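Local atomic coordinates of protein-arginine-phosphatase (Bacillus subtilis subsp. subtilis, PDB entry 4KK3), a protein that removes phosphate from phosphoarginine residues of many proteins, counteracting the arginine kinase McsB, with almost no activity on phosphorylated serine, threonine or tyrosine peptides. Residues A[52-57]-A[129-134]; A[83-88]-A[105-110]; A[117-120]-A[126-129]. One frame throughout, in Å; residues are numbered along the deposited sequence.

Interaction 1. Residues A[52-57]-A[129-134]; sequences VEALFE and QTRDEL
Two torsions carry the head of Arg-131 across to Ala-54 and Glu-57: CG stands anti to the backbone N (chi1 176°), and the chain then bends at chi3 (71°), turning the guanidinium toward the last turn of helix 49-56. On the way, CG slides past Leu-55, whose CD2 lies 3.8 Å from CG of Arg-131. The guanidinium is used edge-on. NH1 of Arg-131 gives a fairly straight hydrogen bond to the main-chain O of Ala-54 (2.8 Å), which lies close to the guanidinium plane. Glu-57, extended beyond CG, crosses the arginine at about a right angle, its carboxylate plane turned 76° from the guanidinium; OE2 of Glu-57 forms a salt bridge with NH1 of Arg-131 at 3.4 Å and takes only a weak hydrogen bond from NH2. The stronger mate of Glu-57 is Lys-128, at OE1. On the far side NE and NH2 of Arg-131 grip a single oxygen, OD1 of the next residue, Asp-132 (NE to OD1 3.1 Å), both from the same face of its carboxylate. A buried arginine thus joins a helix carbonyl to two carboxylates, and this company would be expected to keep it positively charged while fixing the rotation of its guanidinium.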
loop_
_atom_site.group_PDB
_atom_site.type_symbol
_atom_site.label_atom_id
_atom_site.label_comp_id
_atom_site.label_asym_id
_atom_site.label_seq_id
_atom_site.Cartn_x
_atom_site.Cartn_y
_atom_site.Cartn_z
ATOM N N VAL A 52 7.715 -2.657 11.613
ATOM C CA VAL A 52 7.406 -1.814 12.768
ATOM C C VAL A 52 8.599 -0.948 13.169
ATOM O O VAL A 52 8.460 0.267 13.400
ATOM C CB VAL A 52 6.926 -2.653 13.970
ATOM C CG1 VAL A 52 6.906 -1.807 15.248
ATOM C CG2 VAL A 52 5.548 -3.217 13.688
ATOM N N GLU A 53 9.770 -1.568 13.249
ATOM C CA GLU A 53 10.984 -0.857 13.642
ATOM C C GLU A 53 11.357 0.209 12.601
ATOM O O GLU A 53 11.747 1.321 12.947
ATOM C CB GLU A 53 12.140 -1.849 13.878
ATOM C CG GLU A 53 13.506 -1.184 14.041
ATOM C CD GLU A 53 14.611 -2.172 14.388
ATOM O OE1 GLU A 53 14.368 -3.399 14.327
ATOM O OE2 GLU A 53 15.727 -1.719 14.728
ATOM N N ALA A 54 11.206 -0.126 11.322
ATOM C CA ALA A 54 11.524 0.813 10.255
ATOM C C ALA A 54 10.684 2.090 10.345
ATOM O O ALA A 54 11.191 3.194 10.145
ATOM C CB ALA A 54 11.325 0.141 8.884
ATOM N N LEU A 55 9.405 1.944 10.677
ATOM C CA LEU A 55 8.541 3.114 10.782
ATOM C C LEU A 55 8.764 3.821 12.116
ATOM O O LEU A 55 8.680 5.045 12.186
ATOM C CB LEU A 55 7.071 2.750 10.636
ATOM C CG LEU A 55 6.664 2.209 9.255
ATOM C CD1 LEU A 55 5.207 2.506 8.918
ATOM C CD2 LEU A 55 7.591 2.663 8.131
ATOM N N PHE A 56 9.046 3.042 13.154
ATOM C CA PHE A 56 9.274 3.587 14.493
ATOM C C PHE A 56 10.438 4.591 14.481
ATOM O O PHE A 56 10.401 5.637 15.156
ATOM C CB PHE A 56 9.537 2.423 15.462
ATOM C CG PHE A 56 9.674 2.842 16.912
ATOM C CD1 PHE A 56 8.555 3.016 17.706
ATOM C CD2 PHE A 56 10.922 3.014 17.474
ATOM C CE1 PHE A 56 8.685 3.385 19.052
ATOM C CE2 PHE A 56 11.060 3.381 18.808
ATOM C CZ PHE A 56 9.935 3.559 19.589
ATOM N N GLU A 57 11.455 4.285 13.678
ATOM C CA GLU A 57 12.600 5.169 13.481
ATOM C C GLU A 57 12.196 6.564 12.982
ATOM O O GLU A 57 12.819 7.569 13.340
ATOM C CB GLU A 57 13.612 4.523 12.526
ATOM C CG GLU A 57 14.606 5.491 11.903
ATOM C CD GLU A 57 15.574 4.795 10.973
ATOM O OE1 GLU A 57 15.796 3.588 11.171
ATOM O OE2 GLU A 57 16.107 5.443 10.046
ATOM N N GLN A 129 15.189 0.351 3.357
ATOM C CA GLN A 129 15.238 0.700 1.939
ATOM C C GLN A 129 13.842 0.670 1.315
ATOM O O GLN A 129 13.477 1.558 0.554
ATOM C CB GLN A 129 16.192 -0.235 1.189
ATOM C CG GLN A 129 17.654 -0.086 1.618
ATOM C CD GLN A 129 18.576 -1.072 0.922
ATOM O OE1 GLN A 129 18.930 -2.113 1.481
ATOM N NE2 GLN A 129 18.971 -0.748 -0.304
ATOM N N THR A 130 13.059 -0.345 1.660
ATOM C CA THR A 130 11.667 -0.422 1.221
ATOM C C THR A 130 10.873 0.774 1.742
ATOM O O THR A 130 10.127 1.427 1.006
ATOM C CB THR A 130 11.011 -1.710 1.707
ATOM O OG1 THR A 130 11.705 -2.826 1.140
ATOM C CG2 THR A 130 9.551 -1.761 1.277
ATOM N N ARG A 131 11.056 1.070 3.023
ATOM C CA ARG A 131 10.406 2.236 3.613
ATOM C C ARG A 131 10.711 3.509 2.813
ATOM O O ARG A 131 9.806 4.280 2.493
ATOM C CB ARG A 131 10.860 2.415 5.067
ATOM C CG ARG A 131 10.290 3.668 5.720
ATOM C CD ARG A 131 11.098 4.037 6.968
ATOM N NE ARG A 131 12.426 4.540 6.619
ATOM C CZ ARG A 131 13.484 4.523 7.430
ATOM N NH1 ARG A 131 13.407 4.010 8.657
ATOM N NH2 ARG A 131 14.638 5.002 6.996
ATOM N N ASP A 132 11.987 3.736 2.511
ATOM C CA ASP A 132 12.404 4.944 1.801
ATOM C C ASP A 132 11.858 4.985 0.379
ATOM O O ASP A 132 11.473 6.041 -0.119
ATOM C CB ASP A 132 13.928 5.065 1.778
ATOM C CG ASP A 132 14.507 5.387 3.152
ATOM O OD1 ASP A 132 13.722 5.743 4.054
ATOM O OD2 ASP A 132 15.740 5.291 3.327
ATOM N N GLU A 133 11.836 3.819 -0.261
ATOM C CA GLU A 133 11.284 3.674 -1.593
ATOM C C GLU A 133 9.802 4.058 -1.585
ATOM O O GLU A 133 9.340 4.827 -2.435
ATOM C CB GLU A 133 11.471 2.217 -2.039
ATOM C CG GLU A 133 10.820 1.829 -3.357
ATOM C CD GLU A 133 11.035 0.358 -3.670
ATOM O OE1 GLU A 133 11.375 -0.411 -2.746
ATOM O OE2 GLU A 133 10.869 -0.035 -4.835
ATOM N N LEU A 134 9.071 3.515 -0.618
ATOM C CA LEU A 134 7.654 3.796 -0.444
ATOM C C LEU A 134 7.408 5.270 -0.146
ATOM O O LEU A 134 6.508 5.891 -0.719
ATOM C CB LEU A 134 7.074 2.948 0.688
ATOM C CG LEU A 134 6.838 1.493 0.292
ATOM C CD1 LEU A 134 6.344 0.672 1.473
ATOM C CD2 LEU A 134 5.811 1.467 -0.864
#

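Interaction 2. Residues A[83-88]-A[105-110]; sequences MTHQHK and LKEYVT
Lys-88 and Glu-107 approach from opposite directions, the ammonium of the one facing the carboxylate of the other, with the imidazole of His-85 lying beside the pair. NZ of Lys-88 donates to OE1 of Glu-107 at 3.1 Å, on the syn side and somewhat out of the carboxylate plane, and makes a weak bond to OE2, so that both oxygens share one ammonium group in a salt bridge. CD of Lys-88 lies 3.7 Å from OE1 of Glu-107, and a bend at chi3 (46°) then turns the end of the chain so that NZ faces the carboxylate. The histidine presents an edge: OE2 of Glu-107 is near the imidazole plane, 3.5 Å from NE2 of His-85, and ring and carboxylate are turned 70° from each other. CG of Glu-107 is also close, 3.6 Å from NE2 of His-85. Each group has a further partner: OE1 of Glu-107 accepts from the backbone N of Thr-104, and the ring of His-85 is stacked with that of His-113. A water also bridges the two backbones, donating to O of Met-83 (2.8 Å) and accepting from N of Lys-106 (3.0 Å). Thr-84 starts helix 85-94 with a capping box whose two halves are unequal in geometry: its OG1 accepts from N of His-87 at 3.0 Å, whereas the return bond from N of Thr-84 reaches ND1 of His-87 well out of the imidazole plane. NE2 of that ring bonds Thr-8, a substrate-binding residue. Helices 85-94 and 105-110 follow the neighbouring parallel strands 79-82 and 102-104, and their first turns are clasped here at the C-terminal ends of the strands, the end of the sheet that carries the active site in the low molecular weight phosphatase fold.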
loop_
_atom_site.group_PDB
_atom_site.type_symbol
_atom_site.label_atom_id
_atom_site.label_comp_id
_atom_site.label_asym_id
_atom_site.label_seq_id
_atom_site.Cartn_x
_atom_site.Cartn_y
_atom_site.Cartn_z
HETATM N N MSE A 83 1.544 -3.640 -5.026
HETATM C CA MSE A 83 3.005 -3.488 -5.005
HETATM C C MSE A 83 3.678 -3.972 -6.288
HETATM O O MSE A 83 4.639 -3.361 -6.777
HETATM C CB MSE A 83 3.625 -4.201 -3.804
HETATM C CG MSE A 83 3.187 -3.651 -2.458
HETATM SE SE MSE A 83 3.532 -1.726 -2.267
HETATM C CE MSE A 83 1.911 -1.267 -1.301
ATOM N N THR A 84 3.184 -5.077 -6.837
ATOM C CA THR A 84 3.809 -5.659 -8.023
ATOM C C THR A 84 2.802 -5.926 -9.148
ATOM O O THR A 84 1.588 -5.992 -8.920
ATOM C CB THR A 84 4.516 -6.997 -7.711
ATOM O OG1 THR A 84 3.533 -8.026 -7.551
ATOM C CG2 THR A 84 5.370 -6.897 -6.432
ATOM N N HIS A 85 3.314 -6.110 -10.359
ATOM C CA HIS A 85 2.446 -6.440 -11.477
ATOM C C HIS A 85 1.811 -7.824 -11.285
ATOM O O HIS A 85 0.673 -8.053 -11.668
ATOM C CB HIS A 85 3.181 -6.290 -12.823
ATOM C CG HIS A 85 3.212 -4.877 -13.333
ATOM N ND1 HIS A 85 4.201 -3.980 -12.990
ATOM C CD2 HIS A 85 2.364 -4.205 -14.150
ATOM C CE1 HIS A 85 3.961 -2.817 -13.570
ATOM N NE2 HIS A 85 2.858 -2.930 -14.288
ATOM N N GLN A 86 2.529 -8.730 -10.641
ATOM C CA GLN A 86 1.946 -10.012 -10.283
ATOM C C GLN A 86 0.769 -9.869 -9.312
ATOM O O GLN A 86 -0.185 -10.634 -9.372
ATOM C CB GLN A 86 2.999 -10.930 -9.672
ATOM C CG GLN A 86 2.476 -12.308 -9.403
ATOM C CD GLN A 86 2.018 -13.004 -10.672
ATOM O OE1 GLN A 86 0.821 -13.154 -10.923
ATOM N NE2 GLN A 86 2.970 -13.424 -11.481
ATOM N N HIS A 87 0.837 -8.899 -8.400
ATOM C CA HIS A 87 -0.316 -8.668 -7.539
ATOM C C HIS A 87 -1.555 -8.280 -8.349
ATOM O O HIS A 87 -2.638 -8.748 -8.048
ATOM C CB HIS A 87 -0.019 -7.597 -6.505
ATOM C CG HIS A 87 0.941 -8.037 -5.449
ATOM N ND1 HIS A 87 1.833 -7.169 -4.853
ATOM C CD2 HIS A 87 1.139 -9.241 -4.865
ATOM C CE1 HIS A 87 2.545 -7.825 -3.953
ATOM N NE2 HIS A 87 2.146 -9.084 -3.941
ATOM N N LYS A 88 -1.391 -7.435 -9.368
ATOM C CA LYS A 88 -2.498 -7.073 -10.269
ATOM C C LYS A 88 -3.138 -8.287 -10.908
ATOM O O LYS A 88 -4.359 -8.364 -11.052
ATOM C CB LYS A 88 -2.014 -6.153 -11.390
ATOM C CG LYS A 88 -1.669 -4.762 -10.927
ATOM C CD LYS A 88 -1.173 -3.865 -12.057
ATOM C CE LYS A 88 -2.023 -3.942 -13.305
ATOM N NZ LYS A 88 -1.501 -2.998 -14.337
ATOM N N LEU A 105 1.674 0.647 -7.680
ATOM C CA LEU A 105 2.020 1.938 -7.112
ATOM C C LEU A 105 2.985 2.692 -8.034
ATOM O O LEU A 105 2.798 3.886 -8.304
ATOM C CB LEU A 105 2.599 1.744 -5.708
ATOM C CG LEU A 105 3.051 3.007 -4.982
ATOM C CD1 LEU A 105 1.938 4.031 -4.854
ATOM C CD2 LEU A 105 3.553 2.611 -3.604
ATOM N N LYS A 106 3.987 1.992 -8.563
ATOM C CA LYS A 106 4.951 2.654 -9.434
ATOM C C LYS A 106 4.313 3.137 -10.744
ATOM O O LYS A 106 4.536 4.272 -11.140
ATOM C CB LYS A 106 6.200 1.805 -9.666
ATOM C CG LYS A 106 7.061 1.697 -8.397
ATOM C CD LYS A 106 8.366 0.962 -8.635
ATOM C CE LYS A 106 9.226 1.006 -7.368
ATOM N NZ LYS A 106 10.486 0.237 -7.525
ATOM N N GLU A 107 3.511 2.277 -11.383
ATOM C CA GLU A 107 2.746 2.647 -12.586
ATOM C C GLU A 107 1.995 3.952 -12.416
ATOM O O GLU A 107 2.111 4.885 -13.215
ATOM C CB GLU A 107 1.656 1.597 -12.854
ATOM C CG GLU A 107 1.919 0.569 -13.888
ATOM C CD GLU A 107 0.664 -0.236 -14.188
ATOM O OE1 GLU A 107 -0.163 -0.475 -13.262
ATOM O OE2 GLU A 107 0.496 -0.618 -15.355
ATOM N N TYR A 108 1.184 3.994 -11.368
ATOM C CA TYR A 108 0.254 5.085 -11.166
ATOM C C TYR A 108 0.988 6.392 -10.908
ATOM O O TYR A 108 0.629 7.441 -11.441
ATOM C CB TYR A 108 -0.667 4.749 -9.998
ATOM C CG TYR A 108 -1.864 5.652 -9.905
ATOM C CD1 TYR A 108 -1.868 6.753 -9.065
ATOM C CD2 TYR A 108 -2.989 5.405 -10.678
ATOM C CE1 TYR A 108 -2.973 7.579 -8.989
ATOM C CE2 TYR A 108 -4.086 6.220 -10.615
ATOM C CZ TYR A 108 -4.078 7.309 -9.772
ATOM O OH TYR A 108 -5.195 8.111 -9.723
ATOM N N VAL A 109 2.030 6.319 -10.092
ATOM C CA VAL A 109 2.727 7.514 -9.656
ATOM C C VAL A 109 3.761 8.012 -10.666
ATOM O O VAL A 109 3.857 9.215 -10.932
ATOM C CB VAL A 109 3.390 7.263 -8.282
ATOM C CG1 VAL A 109 4.229 8.455 -7.874
ATOM C CG2 VAL A 109 2.314 6.960 -7.259
ATOM N N THR A 110 4.512 7.084 -11.250
ATOM C CA THR A 110 5.665 7.439 -12.065
ATOM C C THR A 110 5.438 7.208 -13.555
ATOM O O THR A 110 6.211 7.682 -14.383
ATOM C CB THR A 110 6.903 6.625 -11.661
ATOM O OG1 THR A 110 6.836 5.327 -12.264
ATOM C CG2 THR A 110 6.980 6.481 -10.155
HETATM O O HOH W 1 4.850 -0.851 -8.009
#

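Interaction 3. Residues A[117-120]-A[126-129]; sequences LDPF and IYKQ
Tyr-127 meets Pro-119 with the face of its ring, and the two side chains cross at about a right angle. Its first torsion places CG anti to the carbonyl carbon (chi1 -84°), and from CB the side chain runs out along the 117-120 loop. Beyond CG, CD1 is the first atom to meet the proline, 4.1 Å from CB of Pro-119. CE1 lies 3.3 Å from O of Pro-119. Across the ring, CE2 packs on CG of Pro-119 at 4.0 Å. Between these flanks CB of Pro-119 stands 4.0 Å from the ring centroid of Tyr-127 and only 4° off the normal, a well-centred CH-pi contact. At the tip, OH passes 3.5 Å from CA of Phe-120, whose side chain lies alongside and points the same way; this hydroxyl has a weak hydrogen bond with Thr-48. Ile-126 extends the apolar seat, its CG2 being 3.9 Å from CB of Pro-119. An alanine in place of Tyr-127 takes away the ring face that CB and CG of Pro-119 rest on, and is likely to open a gap there and leave the loop freer to shift. The same loop carries Asp-118, the catalytic proton donor/acceptor, whose OD1 accepts from N of Phe-120 at 3.0 Å in an Asx turn. The straight bond (164°) reaches OD1 from above the carboxylate plane, tying this side chain to its own loop. Tyr-127 also makes an edge-to-face contact with the ring of His-50 and touches Cys-12 of the substrate-binding loop. The pair sits where the loop leading out of helix 105-110 folds back on the first turn of helix 124-145, with Arg-13 and Met-16 of helix 13-28 packed against Pro-119 and Tyr-127 respectively.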
loop_
_atom_site.group_PDB
_atom_site.type_symbol
_atom_site.label_atom_id
_atom_site.label_comp_id
_atom_site.label_asym_id
_atom_site.label_seq_id
_atom_site.Cartn_x
_atom_site.Cartn_y
_atom_site.Cartn_z
ATOM N N LEU A 117 9.567 -4.475 -4.446
ATOM C CA LEU A 117 9.910 -5.870 -4.123
ATOM C C LEU A 117 9.696 -6.236 -2.650
ATOM O O LEU A 117 9.842 -5.394 -1.755
ATOM C CB LEU A 117 11.348 -6.177 -4.545
ATOM C CG LEU A 117 11.665 -5.973 -6.025
ATOM C CD1 LEU A 117 13.121 -6.294 -6.312
ATOM C CD2 LEU A 117 10.740 -6.848 -6.848
ATOM N N ASP A 118 9.368 -7.504 -2.407
ATOM C CA ASP A 118 9.054 -7.990 -1.057
ATOM C C ASP A 118 10.293 -7.963 -0.149
ATOM O O ASP A 118 11.306 -8.595 -0.448
ATOM C CB ASP A 118 8.521 -9.428 -1.146
ATOM C CG ASP A 118 7.738 -9.848 0.081
ATOM O OD1 ASP A 118 7.848 -9.180 1.132
ATOM O OD2 ASP A 118 7.001 -10.854 -0.000
ATOM N N PRO A 119 10.225 -7.216 0.966
ATOM C CA PRO A 119 11.352 -7.208 1.902
ATOM C C PRO A 119 11.315 -8.360 2.888
ATOM O O PRO A 119 12.275 -8.498 3.643
ATOM C CB PRO A 119 11.143 -5.899 2.671
ATOM C CG PRO A 119 9.666 -5.775 2.726
ATOM C CD PRO A 119 9.166 -6.286 1.374
ATOM N N PHE A 120 10.248 -9.161 2.898
ATOM C CA PHE A 120 10.095 -10.184 3.931
ATOM C C PHE A 120 11.295 -11.129 3.987
ATOM O O PHE A 120 11.810 -11.552 2.954
ATOM C CB PHE A 120 8.802 -10.990 3.753
ATOM C CG PHE A 120 8.585 -12.011 4.833
ATOM C CD1 PHE A 120 8.993 -13.326 4.660
ATOM C CD2 PHE A 120 8.001 -11.649 6.035
ATOM C CE1 PHE A 120 8.816 -14.259 5.670
ATOM C CE2 PHE A 120 7.820 -12.578 7.050
ATOM C CZ PHE A 120 8.224 -13.890 6.860
ATOM N N ILE A 126 17.197 -3.892 4.666
ATOM C CA ILE A 126 16.322 -4.134 3.511
ATOM C C ILE A 126 14.980 -3.425 3.710
ATOM O O ILE A 126 14.478 -2.740 2.810
ATOM C CB ILE A 126 16.063 -5.638 3.287
ATOM C CG1 ILE A 126 17.346 -6.348 2.856
ATOM C CG2 ILE A 126 14.986 -5.855 2.211
ATOM C CD1 ILE A 126 17.837 -5.934 1.482
ATOM N N TYR A 127 14.407 -3.582 4.900
ATOM C CA TYR A 127 13.147 -2.919 5.233
ATOM C C TYR A 127 13.244 -1.402 5.189
ATOM O O TYR A 127 12.317 -0.736 4.740
ATOM C CB TYR A 127 12.654 -3.334 6.610
ATOM C CG TYR A 127 11.879 -4.620 6.630
ATOM C CD1 TYR A 127 12.532 -5.837 6.571
ATOM C CD2 TYR A 127 10.491 -4.619 6.728
ATOM C CE1 TYR A 127 11.833 -7.016 6.596
ATOM C CE2 TYR A 127 9.779 -5.806 6.763
ATOM C CZ TYR A 127 10.457 -6.995 6.692
ATOM O OH TYR A 127 9.763 -8.182 6.723
ATOM N N LYS A 128 14.353 -0.849 5.664
ATOM C CA LYS A 128 14.486 0.601 5.672
ATOM C C LYS A 128 14.579 1.132 4.246
ATOM O O LYS A 128 14.086 2.216 3.953
ATOM C CB LYS A 128 15.662 1.065 6.536
ATOM C CG LYS A 128 15.448 0.800 8.010
ATOM C CD LYS A 128 16.616 1.339 8.828
ATOM C CE LYS A 128 16.585 0.835 10.252
ATOM N NZ LYS A 128 17.574 1.558 11.114
ATOM N N GLN A 129 15.189 0.351 3.357
ATOM C CA GLN A 129 15.238 0.700 1.939
ATOM C C GLN A 129 13.842 0.670 1.315
ATOM O O GLN A 129 13.477 1.558 0.554
ATOM C CB GLN A 129 16.192 -0.235 1.189
ATOM C CG GLN A 129 17.654 -0.086 1.618
ATOM C CD GLN A 129 18.576 -1.072 0.922
ATOM O OE1 GLN A 129 18.930 -2.113 1.481
ATOM N NE2 GLN A 129 18.971 -0.748 -0.304
#

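How the interactions relate
Helix 124-145 ties the three contacts together. Interactions 1 and 3, with centres 8 Å apart, use successive turns of it and share Gln-129; Lys-128 NZ, in the second segment of interaction 3, reaches Glu-57 OE1 of interaction 1 at 2.7 Å, and Thr-130 OG1 touches Pro-119 CB. Interaction 2 lies about 19 Å from interaction 1, centre to centre, yet Glu-133 OE2 and Lys-106 NZ join them in a 2.7 Å salt bridge, and Leu-134 packs on Leu-105. Interaction 3 holds the catalytic Asp-118, whereas the side chain of Ala-54 is about 9 Å from that of Cys-12, and that of His-85 about 10 Å from that of Arg-13.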